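Local coordinates for protein dTDP-glucose 4,6-dehydratase (Klebsiella pneumoniae, PDB 5U4Q) that binds NAD and probably converts nucleotide sugars, as a dTDP-glucose 4,6-dehydratase or a related epimerase, at residues K200-G205 and E280-E285; T276-A281 and N326-Y331; K5-G10 and K72-E77; F17-R22 and R81-A86. All blocks are in the same frame, centred on the assembly; numbering follows the deposited sequence.

Interaction 1 of 4, residues K200-G205 and E280-E285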
# COMPACT_ATOMS: atom_id res chain seq x y z
N LYS A 200 31.71 -9.98 -3.06
CA LYS A 200 31.79 -10.58 -1.74
C LYS A 200 31.80 -12.11 -1.88
O LYS A 200 32.66 -12.78 -1.32
CB LYS A 200 30.61 -10.13 -0.87
CG LYS A 200 30.72 -10.50 0.60
CD LYS A 200 29.61 -9.87 1.42
CE LYS A 200 29.75 -10.19 2.90
NZ LYS A 200 28.60 -9.67 3.69
N ALA A 201 30.85 -12.62 -2.66
CA ALA A 201 30.72 -14.07 -2.90
C ALA A 201 32.02 -14.64 -3.48
O ALA A 201 32.55 -15.65 -2.99
CB ALA A 201 29.54 -14.36 -3.81
N MSE A 202 32.55 -13.95 -4.49
CA MSE A 202 33.82 -14.35 -5.14
C MSE A 202 34.98 -14.38 -4.20
O MSE A 202 35.72 -15.38 -4.17
CB MSE A 202 34.18 -13.41 -6.28
CG MSE A 202 33.34 -13.78 -7.47
SE MSE A 202 33.52 -12.39 -8.84
CE MSE A 202 35.32 -12.81 -9.43
N LEU A 203 35.17 -13.32 -3.42
CA LEU A 203 36.31 -13.24 -2.50
C LEU A 203 36.17 -14.19 -1.29
O LEU A 203 37.17 -14.52 -0.67
CB LEU A 203 36.56 -11.79 -2.06
CG LEU A 203 37.01 -10.86 -3.20
CD1 LEU A 203 36.86 -9.39 -2.81
CD2 LEU A 203 38.45 -11.15 -3.63
N GLU A 204 34.95 -14.62 -0.99
CA GLU A 204 34.69 -15.60 0.08
C GLU A 204 34.59 -17.04 -0.46
O GLU A 204 34.30 -17.97 0.30
CB GLU A 204 33.40 -15.25 0.83
CG GLU A 204 33.45 -13.95 1.62
CD GLU A 204 32.08 -13.51 2.13
OE1 GLU A 204 31.06 -14.18 1.80
OE2 GLU A 204 32.01 -12.50 2.85
N GLY A 205 34.80 -17.23 -1.76
CA GLY A 205 34.73 -18.56 -2.39
C GLY A 205 33.34 -19.17 -2.45
O GLY A 205 33.19 -20.40 -2.58
N GLU A 280 37.80 -10.47 -14.41
CA GLU A 280 38.98 -9.83 -14.97
C GLU A 280 39.56 -8.80 -14.01
O GLU A 280 40.77 -8.73 -13.83
CB GLU A 280 38.64 -9.14 -16.29
CG GLU A 280 39.84 -8.48 -16.97
CD GLU A 280 39.46 -7.63 -18.16
OE1 GLU A 280 40.14 -7.74 -19.20
OE2 GLU A 280 38.49 -6.83 -18.05
N ALA A 281 38.68 -7.99 -13.41
CA ALA A 281 39.13 -6.93 -12.51
C ALA A 281 39.73 -7.46 -11.22
O ALA A 281 40.66 -6.87 -10.69
CB ALA A 281 37.97 -5.97 -12.19
N LEU A 282 39.17 -8.55 -10.73
CA LEU A 282 39.62 -9.16 -9.47
C LEU A 282 40.70 -10.21 -9.67
O LEU A 282 41.29 -10.69 -8.68
CB LEU A 282 38.43 -9.76 -8.72
CG LEU A 282 37.38 -8.74 -8.26
CD1 LEU A 282 36.14 -9.45 -7.77
CD2 LEU A 282 37.94 -7.81 -7.19
N GLY A 283 40.94 -10.59 -10.93
CA GLY A 283 41.98 -11.56 -11.28
C GLY A 283 41.71 -12.98 -10.84
O GLY A 283 42.65 -13.75 -10.62
N MSE A 284 40.43 -13.33 -10.72
CA MSE A 284 40.04 -14.68 -10.32
C MSE A 284 38.79 -15.12 -11.02
O MSE A 284 38.12 -14.32 -11.67
CB MSE A 284 39.83 -14.70 -8.82
CG MSE A 284 38.61 -13.90 -8.39
SE MSE A 284 38.56 -13.85 -6.43
CE MSE A 284 38.17 -15.76 -6.11
N GLU A 285 38.47 -16.41 -10.90
CA GLU A 285 37.29 -16.99 -11.53
C GLU A 285 36.24 -17.30 -10.46
O GLU A 285 36.54 -17.89 -9.43
CB GLU A 285 37.69 -18.24 -12.32
CG GLU A 285 38.66 -17.93 -13.45
CD GLU A 285 39.14 -19.16 -14.20
OE1 GLU A 285 39.08 -20.28 -13.63
OE2 GLU A 285 39.59 -19.01 -15.36

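Interaction 2 of 4, residues T276-A281 and N326-Y331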
# COMPACT_ATOMS: atom_id res chain seq x y z
N THR A 276 31.89 -11.67 -15.95
CA THR A 276 33.16 -11.77 -16.66
C THR A 276 34.05 -10.57 -16.39
O THR A 276 35.26 -10.71 -16.14
CB THR A 276 32.93 -11.91 -18.18
OG1 THR A 276 32.13 -13.08 -18.42
CG2 THR A 276 34.24 -12.02 -18.92
N ALA A 277 33.44 -9.38 -16.42
CA ALA A 277 34.19 -8.16 -16.14
C ALA A 277 34.74 -8.14 -14.71
O ALA A 277 35.85 -7.67 -14.48
CB ALA A 277 33.33 -6.93 -16.40
N LEU A 278 33.94 -8.58 -13.74
CA LEU A 278 34.42 -8.67 -12.35
C LEU A 278 35.56 -9.64 -12.23
O LEU A 278 36.54 -9.38 -11.52
CB LEU A 278 33.32 -9.10 -11.39
CG LEU A 278 32.46 -8.05 -10.74
CD1 LEU A 278 31.40 -8.75 -9.91
CD2 LEU A 278 33.29 -7.11 -9.86
N GLU A 279 35.44 -10.78 -12.90
CA GLU A 279 36.51 -11.80 -12.85
C GLU A 279 37.84 -11.23 -13.33
O GLU A 279 38.89 -11.46 -12.71
CB GLU A 279 36.09 -13.02 -13.66
CG GLU A 279 35.04 -13.87 -12.96
CD GLU A 279 34.55 -15.03 -13.81
OE1 GLU A 279 34.61 -14.93 -15.06
OE2 GLU A 279 34.12 -16.04 -13.22
N GLU A 280 37.80 -10.47 -14.41
CA GLU A 280 38.98 -9.83 -14.97
C GLU A 280 39.56 -8.80 -14.01
O GLU A 280 40.77 -8.73 -13.83
CB GLU A 280 38.64 -9.14 -16.29
CG GLU A 280 39.84 -8.48 -16.97
CD GLU A 280 39.46 -7.63 -18.16
OE1 GLU A 280 40.14 -7.74 -19.20
OE2 GLU A 280 38.49 -6.83 -18.05
N ALA A 281 38.68 -7.99 -13.41
CA ALA A 281 39.13 -6.93 -12.51
C ALA A 281 39.73 -7.46 -11.22
O ALA A 281 40.66 -6.87 -10.69
CB ALA A 281 37.97 -5.97 -12.19
N ASN A 326 35.12 0.91 -11.77
CA ASN A 326 34.88 1.91 -10.72
C ASN A 326 34.54 1.23 -9.40
O ASN A 326 35.04 1.59 -8.31
CB ASN A 326 33.75 2.87 -11.12
CG ASN A 326 34.13 3.78 -12.29
OD1 ASN A 326 35.30 3.89 -12.65
ND2 ASN A 326 33.14 4.39 -12.90
N PHE A 327 33.70 0.20 -9.48
CA PHE A 327 33.32 -0.52 -8.30
C PHE A 327 34.52 -1.17 -7.63
O PHE A 327 34.72 -1.08 -6.42
CB PHE A 327 32.24 -1.58 -8.56
CG PHE A 327 31.92 -2.35 -7.33
CD1 PHE A 327 31.09 -1.77 -6.37
CD2 PHE A 327 32.52 -3.56 -7.04
CE1 PHE A 327 30.85 -2.39 -5.16
CE2 PHE A 327 32.28 -4.18 -5.83
CZ PHE A 327 31.45 -3.60 -4.89
N VAL A 328 35.32 -1.86 -8.43
CA VAL A 328 36.46 -2.62 -7.89
C VAL A 328 37.51 -1.68 -7.28
O VAL A 328 38.06 -1.98 -6.23
CB VAL A 328 37.03 -3.58 -8.94
CG1 VAL A 328 38.38 -4.16 -8.49
CG2 VAL A 328 36.02 -4.69 -9.20
N ASP A 329 37.74 -0.55 -7.93
CA ASP A 329 38.63 0.48 -7.39
C ASP A 329 38.17 0.91 -6.00
O ASP A 329 38.96 0.98 -5.06
CB ASP A 329 38.69 1.67 -8.33
CG ASP A 329 39.41 2.86 -7.75
OD1 ASP A 329 40.66 2.84 -7.62
OD2 ASP A 329 38.75 3.85 -7.41
N TRP A 330 36.87 1.14 -5.85
CA TRP A 330 36.33 1.50 -4.55
C TRP A 330 36.50 0.36 -3.54
O TRP A 330 37.01 0.55 -2.43
CB TRP A 330 34.83 1.88 -4.62
CG TRP A 330 34.28 2.00 -3.25
CD1 TRP A 330 34.50 3.00 -2.39
CD2 TRP A 330 33.54 1.00 -2.52
NE1 TRP A 330 33.96 2.71 -1.18
CE2 TRP A 330 33.36 1.49 -1.22
CE3 TRP A 330 32.99 -0.25 -2.85
CZ2 TRP A 330 32.66 0.79 -0.25
CZ3 TRP A 330 32.32 -0.94 -1.90
CH2 TRP A 330 32.13 -0.42 -0.61
N TYR A 331 36.09 -0.84 -3.93
CA TYR A 331 36.09 -1.99 -3.03
C TYR A 331 37.51 -2.28 -2.48
O TYR A 331 37.69 -2.48 -1.28
CB TYR A 331 35.52 -3.24 -3.71
CG TYR A 331 35.36 -4.43 -2.81
CD1 TYR A 331 36.44 -5.29 -2.55
CD2 TYR A 331 34.14 -4.73 -2.24
CE1 TYR A 331 36.28 -6.38 -1.71
CE2 TYR A 331 33.98 -5.83 -1.39
CZ TYR A 331 35.06 -6.63 -1.12
OH TYR A 331 34.87 -7.71 -0.29

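Interaction 3 of 4, residues K5-G10 and K72-E77. With NAD (nicotinamide-adenine-dinucleotide), chain C.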
# COMPACT_ATOMS: atom_id res chain seq x y z
N LYS A 5 17.13 24.23 0.76
CA LYS A 5 17.36 23.18 1.75
C LYS A 5 16.60 21.89 1.35
O LYS A 5 15.38 21.89 1.13
CB LYS A 5 16.95 23.62 3.16
CG LYS A 5 17.44 22.67 4.25
CD LYS A 5 16.87 22.97 5.62
CE LYS A 5 17.48 24.21 6.25
NZ LYS A 5 16.83 24.53 7.56
N PHE A 6 17.35 20.80 1.26
CA PHE A 6 16.81 19.51 0.93
C PHE A 6 16.89 18.56 2.12
O PHE A 6 17.89 18.54 2.85
CB PHE A 6 17.66 18.85 -0.16
CG PHE A 6 17.60 19.51 -1.51
CD1 PHE A 6 18.33 20.63 -1.78
CD2 PHE A 6 16.90 18.91 -2.55
CE1 PHE A 6 18.30 21.21 -3.03
CE2 PHE A 6 16.88 19.47 -3.80
CZ PHE A 6 17.57 20.64 -4.04
N LEU A 7 15.87 17.74 2.29
CA LEU A 7 15.93 16.60 3.18
C LEU A 7 16.27 15.37 2.33
O LEU A 7 15.60 15.13 1.33
CB LEU A 7 14.57 16.31 3.82
CG LEU A 7 14.44 15.04 4.66
CD1 LEU A 7 15.47 15.03 5.81
CD2 LEU A 7 13.02 14.88 5.20
N VAL A 8 17.28 14.62 2.74
CA VAL A 8 17.60 13.34 2.10
C VAL A 8 17.40 12.28 3.18
O VAL A 8 18.16 12.22 4.15
CB VAL A 8 19.03 13.29 1.55
CG1 VAL A 8 19.36 11.90 0.97
CG2 VAL A 8 19.26 14.37 0.53
N THR A 9 16.41 11.41 3.02
CA THR A 9 16.23 10.32 3.97
C THR A 9 17.02 9.12 3.48
O THR A 9 17.27 8.98 2.27
CB THR A 9 14.76 9.95 4.19
OG1 THR A 9 14.27 9.17 3.09
CG2 THR A 9 13.93 11.20 4.41
N GLY A 10 17.48 8.30 4.41
CA GLY A 10 18.32 7.17 4.02
C GLY A 10 19.69 7.66 3.61
O GLY A 10 20.38 7.01 2.83
N LYS A 72 9.02 17.17 14.32
CA LYS A 72 10.01 18.15 14.78
C LYS A 72 11.03 18.49 13.69
O LYS A 72 11.40 19.63 13.49
CB LYS A 72 10.73 17.64 16.02
CG LYS A 72 11.66 18.66 16.69
CD LYS A 72 12.38 18.06 17.90
CE LYS A 72 11.42 17.45 18.91
NZ LYS A 72 12.09 16.93 20.15
N LEU A 73 11.46 17.47 12.96
CA LEU A 73 12.40 17.67 11.87
C LEU A 73 11.81 18.60 10.80
O LEU A 73 12.42 19.58 10.42
CB LEU A 73 12.75 16.31 11.26
CG LEU A 73 13.60 16.31 10.00
CD1 LEU A 73 15.05 16.55 10.34
CD2 LEU A 73 13.43 14.99 9.29
N PHE A 74 10.62 18.28 10.32
CA PHE A 74 10.00 19.08 9.31
C PHE A 74 9.71 20.50 9.83
O PHE A 74 9.95 21.47 9.13
CB PHE A 74 8.74 18.42 8.77
CG PHE A 74 9.00 17.34 7.73
CD1 PHE A 74 8.98 17.66 6.39
CD2 PHE A 74 9.17 16.02 8.09
CE1 PHE A 74 9.18 16.66 5.43
CE2 PHE A 74 9.39 15.03 7.14
CZ PHE A 74 9.38 15.36 5.82
N ALA A 75 9.23 20.57 11.05
CA ALA A 75 8.86 21.87 11.61
C ALA A 75 10.05 22.80 11.79
O ALA A 75 9.96 23.98 11.47
CB ALA A 75 8.18 21.68 12.93
N THR A 76 11.14 22.27 12.32
CA THR A 76 12.33 23.10 12.57
C THR A 76 13.10 23.46 11.29
O THR A 76 13.69 24.53 11.17
CB THR A 76 13.29 22.43 13.57
OG1 THR A 76 13.72 21.15 13.07
CG2 THR A 76 12.62 22.21 14.89
N GLU A 77 13.11 22.55 10.32
CA GLU A 77 13.94 22.76 9.15
C GLU A 77 13.30 23.49 7.97
O GLU A 77 14.03 24.13 7.20
CB GLU A 77 14.55 21.43 8.70
CG GLU A 77 15.45 20.79 9.75
CD GLU A 77 16.75 21.53 10.04
OE1 GLU A 77 17.18 22.36 9.23
OE2 GLU A 77 17.36 21.24 11.09
PA NAD C . 20.23 1.17 1.62
O1A NAD C . 21.68 1.25 1.36
O2A NAD C . 19.66 0.10 2.52
O5B NAD C . 19.75 2.63 2.13
C5B NAD C . 18.53 2.89 2.80
C4B NAD C . 18.85 3.59 4.12
O4B NAD C . 17.57 3.76 4.76
C3B NAD C . 19.74 2.77 5.04
O3B NAD C . 20.99 3.39 5.37
C2B NAD C . 18.84 2.54 6.26
O2B NAD C . 19.55 2.58 7.51
C1B NAD C . 17.76 3.61 6.15
N9A NAD C . 16.49 3.24 6.79
C8A NAD C . 15.79 2.09 6.62
N7A NAD C . 14.70 2.09 7.39
C5A NAD C . 14.68 3.26 8.05
C6A NAD C . 13.80 3.87 9.07
N6A NAD C . 12.71 3.26 9.51
N1A NAD C . 14.15 5.08 9.51
C2A NAD C . 15.25 5.73 9.10
N3A NAD C . 16.12 5.22 8.19
C4A NAD C . 15.86 4.00 7.66
O3 NAD C . 19.39 1.00 0.25
PN NAD C . 19.46 1.86 -1.11
O1N NAD C . 20.28 3.08 -0.97
O2N NAD C . 19.73 0.81 -2.19
O5D NAD C . 17.92 2.24 -1.23
C5D NAD C . 17.40 3.56 -1.32
C4D NAD C . 15.96 3.43 -1.79
O4D NAD C . 15.94 2.99 -3.17
C3D NAD C . 15.06 2.46 -1.05
O3D NAD C . 13.77 3.07 -0.93
C2D NAD C . 14.93 1.26 -1.96
O2D NAD C . 13.68 0.56 -1.83
C1D NAD C . 15.07 1.88 -3.34
N1N NAD C . 15.64 0.95 -4.33
C2N NAD C . 16.97 0.71 -4.42
C3N NAD C . 17.48 -0.19 -5.38
C7N NAD C . 18.97 -0.52 -5.55
O7N NAD C . 19.34 -1.19 -6.53
N7N NAD C . 19.91 -0.16 -4.66
C4N NAD C . 16.60 -0.84 -6.21
C5N NAD C . 15.24 -0.59 -6.09
C6N NAD C . 14.77 0.29 -5.13

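Interaction 4 of 4, residues F17-R22 and R81-A86. With NAD (nicotinamide-adenine-dinucleotide), chain C.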
# COMPACT_ATOMS: atom_id res chain seq x y z
N PHE A 17 23.34 8.49 0.22
CA PHE A 17 24.67 9.08 0.38
C PHE A 17 25.06 9.83 -0.90
O PHE A 17 25.46 11.00 -0.88
CB PHE A 17 25.73 8.02 0.70
CG PHE A 17 27.11 8.45 0.36
CD1 PHE A 17 27.74 9.46 1.09
CD2 PHE A 17 27.79 7.89 -0.70
CE1 PHE A 17 29.01 9.88 0.76
CE2 PHE A 17 29.07 8.30 -1.02
CZ PHE A 17 29.68 9.30 -0.29
N HIS A 18 24.97 9.15 -2.04
CA HIS A 18 25.34 9.77 -3.29
C HIS A 18 24.51 10.99 -3.66
O HIS A 18 25.07 11.97 -4.19
CB HIS A 18 25.31 8.75 -4.44
CG HIS A 18 26.44 7.77 -4.41
ND1 HIS A 18 27.64 7.99 -5.07
CD2 HIS A 18 26.54 6.55 -3.83
CE1 HIS A 18 28.41 6.93 -4.90
NE2 HIS A 18 27.78 6.05 -4.15
N ILE A 19 23.22 10.96 -3.37
CA ILE A 19 22.36 12.10 -3.66
C ILE A 19 22.76 13.26 -2.74
O ILE A 19 22.95 14.38 -3.21
CB ILE A 19 20.86 11.76 -3.50
CG1 ILE A 19 20.44 10.67 -4.50
CG2 ILE A 19 20.00 13.01 -3.66
CD1 ILE A 19 20.64 11.01 -5.92
N ALA A 20 22.92 12.98 -1.45
CA ALA A 20 23.32 14.06 -0.52
C ALA A 20 24.67 14.67 -0.94
O ALA A 20 24.84 15.89 -0.95
CB ALA A 20 23.42 13.52 0.87
N GLN A 21 25.63 13.82 -1.29
CA GLN A 21 26.95 14.31 -1.68
C GLN A 21 26.86 15.25 -2.92
O GLN A 21 27.49 16.31 -2.97
CB GLN A 21 27.88 13.12 -1.97
CG GLN A 21 29.28 13.49 -2.39
CD GLN A 21 30.10 12.25 -2.66
OE1 GLN A 21 29.78 11.44 -3.58
NE2 GLN A 21 31.13 12.07 -1.88
N ARG A 22 26.08 14.84 -3.91
CA ARG A 22 25.93 15.65 -5.11
C ARG A 22 25.27 16.99 -4.80
O ARG A 22 25.69 18.04 -5.29
CB ARG A 22 25.14 14.87 -6.17
CG ARG A 22 24.81 15.65 -7.42
CD ARG A 22 26.03 16.11 -8.22
NE ARG A 22 25.58 16.90 -9.36
CZ ARG A 22 25.22 16.39 -10.54
NH1 ARG A 22 25.28 15.09 -10.78
NH2 ARG A 22 24.79 17.20 -11.50
N ARG A 81 12.63 21.00 -0.58
CA ARG A 81 12.35 19.77 -1.29
C ARG A 81 12.76 18.57 -0.45
O ARG A 81 13.59 18.68 0.46
CB ARG A 81 13.09 19.76 -2.61
CG ARG A 81 12.59 20.91 -3.51
CD ARG A 81 13.08 20.88 -4.91
NE ARG A 81 12.77 22.16 -5.52
CZ ARG A 81 13.36 22.66 -6.59
NH1 ARG A 81 14.37 22.01 -7.20
NH2 ARG A 81 12.98 23.85 -7.04
N VAL A 82 12.20 17.41 -0.76
CA VAL A 82 12.51 16.19 -0.05
C VAL A 82 12.78 15.10 -1.06
O VAL A 82 12.04 14.97 -2.02
CB VAL A 82 11.33 15.76 0.84
CG1 VAL A 82 11.56 14.39 1.47
CG2 VAL A 82 11.04 16.82 1.91
N ILE A 83 13.87 14.35 -0.83
CA ILE A 83 14.19 13.13 -1.61
C ILE A 83 14.15 12.00 -0.60
O ILE A 83 14.99 11.90 0.32
CB ILE A 83 15.50 13.21 -2.42
CG1 ILE A 83 15.80 11.87 -3.10
CG2 ILE A 83 16.68 13.61 -1.58
CD1 ILE A 83 14.79 11.39 -4.11
N HIS A 84 13.10 11.17 -0.69
CA HIS A 84 12.87 10.11 0.26
C HIS A 84 13.34 8.78 -0.29
O HIS A 84 12.76 8.23 -1.23
CB HIS A 84 11.38 10.08 0.63
CG HIS A 84 11.02 8.95 1.53
ND1 HIS A 84 11.66 8.72 2.72
CD2 HIS A 84 10.09 7.98 1.40
CE1 HIS A 84 11.15 7.64 3.29
NE2 HIS A 84 10.19 7.17 2.51
N LEU A 85 14.38 8.27 0.36
CA LEU A 85 15.02 7.01 -0.04
C LEU A 85 15.02 5.96 1.07
O LEU A 85 15.16 4.77 0.81
CB LEU A 85 16.44 7.28 -0.53
CG LEU A 85 16.53 8.22 -1.73
CD1 LEU A 85 17.94 8.78 -1.91
CD2 LEU A 85 16.04 7.56 -3.01
N ALA A 86 14.85 6.37 2.32
CA ALA A 86 14.86 5.44 3.44
C ALA A 86 13.70 4.45 3.34
O ALA A 86 12.55 4.85 3.13
CB ALA A 86 14.78 6.18 4.77
PA NAD C . 20.23 1.17 1.62
O1A NAD C . 21.68 1.25 1.36
O2A NAD C . 19.66 0.10 2.52
O5B NAD C . 19.75 2.63 2.13
C5B NAD C . 18.53 2.89 2.80
C4B NAD C . 18.85 3.59 4.12
O4B NAD C . 17.57 3.76 4.76
C3B NAD C . 19.74 2.77 5.04
O3B NAD C . 20.99 3.39 5.37
C2B NAD C . 18.84 2.54 6.26
O2B NAD C . 19.55 2.58 7.51
C1B NAD C . 17.76 3.61 6.15
N9A NAD C . 16.49 3.24 6.79
C8A NAD C . 15.79 2.09 6.62
N7A NAD C . 14.70 2.09 7.39
C5A NAD C . 14.68 3.26 8.05
C6A NAD C . 13.80 3.87 9.07
N6A NAD C . 12.71 3.26 9.51
N1A NAD C . 14.15 5.08 9.51
C2A NAD C . 15.25 5.73 9.10
N3A NAD C . 16.12 5.22 8.19
C4A NAD C . 15.86 4.00 7.66
O3 NAD C . 19.39 1.00 0.25
PN NAD C . 19.46 1.86 -1.11
O1N NAD C . 20.28 3.08 -0.97
O2N NAD C . 19.73 0.81 -2.19
O5D NAD C . 17.92 2.24 -1.23
C5D NAD C . 17.40 3.56 -1.32
C4D NAD C . 15.96 3.43 -1.79
O4D NAD C . 15.94 2.99 -3.17
C3D NAD C . 15.06 2.46 -1.05
O3D NAD C . 13.77 3.07 -0.93
C2D NAD C . 14.93 1.26 -1.96
O2D NAD C . 13.68 0.56 -1.83
C1D NAD C . 15.07 1.88 -3.34
N1N NAD C . 15.64 0.95 -4.33
C2N NAD C . 16.97 0.71 -4.42
C3N NAD C . 17.48 -0.19 -5.38
C7N NAD C . 18.97 -0.52 -5.55
O7N NAD C . 19.34 -1.19 -6.53
N7N NAD C . 19.91 -0.16 -4.66
C4N NAD C . 16.60 -0.84 -6.21
C5N NAD C . 15.24 -0.59 -6.09
C6N NAD C . 14.77 0.29 -5.13

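Interaction 1 of 4, residues K200-G205 and E280-E285
The flat group in the contact between Met202 and Met284 is the peptide carbonyl of Met202. Both residues are selenomethionines. Met284 CE lies above the plane of this peptide, 3.1 Å from Met202 O, a close methyl-to-oxygen approach. Its selenium comes next in the chain and also lies near that oxygen. Gly205 N bonds to the same oxygen, at 3.2 Å from Met202 O. Neither segment brings an aromatic ring; the rest is aliphatic packing.

The two selenomethionine chains slide past each other in opposite directions, which brings Met202 CE to 3.6 Å from Met284 CG. Each chain bends at its last torsion. For Met202 this bend (chi3 73°) turns the methyl so that it also meets Leu282 CD1, 3.8 Å from Met202 CE. Met284 holds CG between its backbone N and carbonyl carbon (chi1 69°), and its chain reaches across to the end of the other helix. There Leu203 crosses it at about a right angle, with Leu203 CD2 3.9 Å from Met284 SE. Helix 320-334 adds Tyr331 against Leu203 and Val328 against Leu282.

The contact joins the C-terminal ends of helices 194-203 and 271-282. Each helix gives way to a glycine with positive phi, Gly205 and Gly283. At Gly205, with two bonds back into the last turn, this is a Schellman motif.

Interaction 2 of 4, residues T276-A281 and N326-Y331
Leu278 is the first residue of 276-281 to touch the other helix. It meets Val328 obliquely, with Leu278 CD2 3.7 Å from Val328 CG2. Its CB does not point straight at the partner helix; the outer part of the chain makes the reach. The same side chain also packs on Phe198 and Thr199 of helix 194-203, so it sits where three helices come together.

Glu279 is turned off the interface. Its OE2 forms a salt bridge with Lys288 and accepts a bond from Ala286 N, tying this helix to the loop and strand that follow.

Helices 194-203, 271-282 and 320-334 pack together in this part of the chain. In extended short-chain dehydrogenases such as this one, the C-terminal part usually helps to bind the sugar nucleotide. The contact itself is plain helix packing.

Ala281 comes one turn after Leu278 and lies on the same side. Its CB points at Val328 and lies 3.8 Å from Val328 CG2, while Val328 CG1 is a little farther, 4.1 Å from Ala281 CB. The small side chain lets the backbones come close, with Ala281 CA 6.9 Å from Val328 CA.

Val328 has CG1 anti to its backbone N (chi1 169°). This leaves CG2 anti to the carbonyl carbon, where it fits between Leu278 and Ala281. Trp330 faces other partners: its ring meets the rings of Phe196, Trp188 and Tyr334.

Interaction 3 of 4, residues K5-G10 and K72-E77
Strand 5-9 and helix 72-77 run nearly antiparallel, at 164°, with their axes 10.9 Å apart. This is the spacing of a helix laid on a sheet, here the parallel sheet of the Rossmann fold that binds NAD.

Lys5 and Glu77 tie one end of the pair together. Lys5 NZ makes a salt bridge to Glu77 OE1 at 2.8 Å, meeting that oxygen nearly along its C-O axis. The same ammonium group bonds to Glu77 O at 2.9 Å from Lys5 NZ. Here it lies in the carbonyl plane, on a lone pair, with a C=O...N angle of 125°. One lysine thus holds both the carboxylate and the backbone of the last helical residue. Its positive charge probably suits the C-terminal end of a helix. The lysine chain bends at chi3 (-73°) to get there, and the glutamate folds back at chi2.

Leu7 fills the middle. Its CD2 lies 3.7 Å from Phe74 CZ and approaches the ring obliquely. Its other methyl, Leu7 CD1, is 4.0 Å from Leu73 CD2. At the far end Gly10 begins the glycine-rich loop, and Gly10 CA comes 3.6 Å from O4B of NAD.

Within the helix, Lys72 O accepts two bonds. Thr76 N and Thr76 OG1 reach it from opposite faces of its plane, with Thr76 OG1 2.8 Å from Lys72 O.

Interaction 4 of 4, residues F17-R22 and R81-A86
Ile19 of helix 14-25 rests on Ile83 and Leu85 with its two branches. Ile19 CG2 lies 4.0 Å from Ile83 CG2, and Ile19 CG1 lies 4.1 Å from Leu85 CD1. Ile19 crosses each of these side chains at about a right angle. Leu85 keeps CG anti to its carbonyl carbon (chi1 -60°), which lets CD1 reach the helix. All three residues are buried.

Leu85 and Ala86 also meet NAD. The O3D hydroxyl of NAD donates to Leu85 O at 2.8 Å, and Leu85 CB packs 3.9 Å from NAD C5D. The methyl of Ala86 lies against the adenosine half, with Ala86 CB 3.8 Å from NAD C4A.

A second shell sets these groups in place. Thr9 OG1 is bonded to Leu85 N, Ala86 N and His84 ND1, which probably holds the chain in place as it leaves the strand. Val125 and Ala127 of the next strand flank Ile83 and Leu85. Val230 of helix 223-234 packs on Ile19.

This is the core of a Rossmann fold: the helix after the first strand packs on a neighbouring parallel strand, whose C-terminal end opens into the dinucleotide site.

Interactions 3 and 4 belong to one sheet and both touch NAD. Their centres are 11 Å apart, and strands 5-9 and 81-84 are joined by backbone bonds such as Leu7 O to Ile83 N, 2.9 Å apart. The two helices cover opposite faces of these strands. Interactions 1 and 2 form a second pair, helix packing away from NAD, with centres 9 Å apart. They share helix 271-282, and Met284 N probably bonds to Glu279 O at 3.1 Å. The pairs are separate: interactions 1 and 3 have centres 41 Å apart, on opposite sides of the chain's centre. Interactions 2 and 4 come closer, with nearest atoms about 7 Å apart.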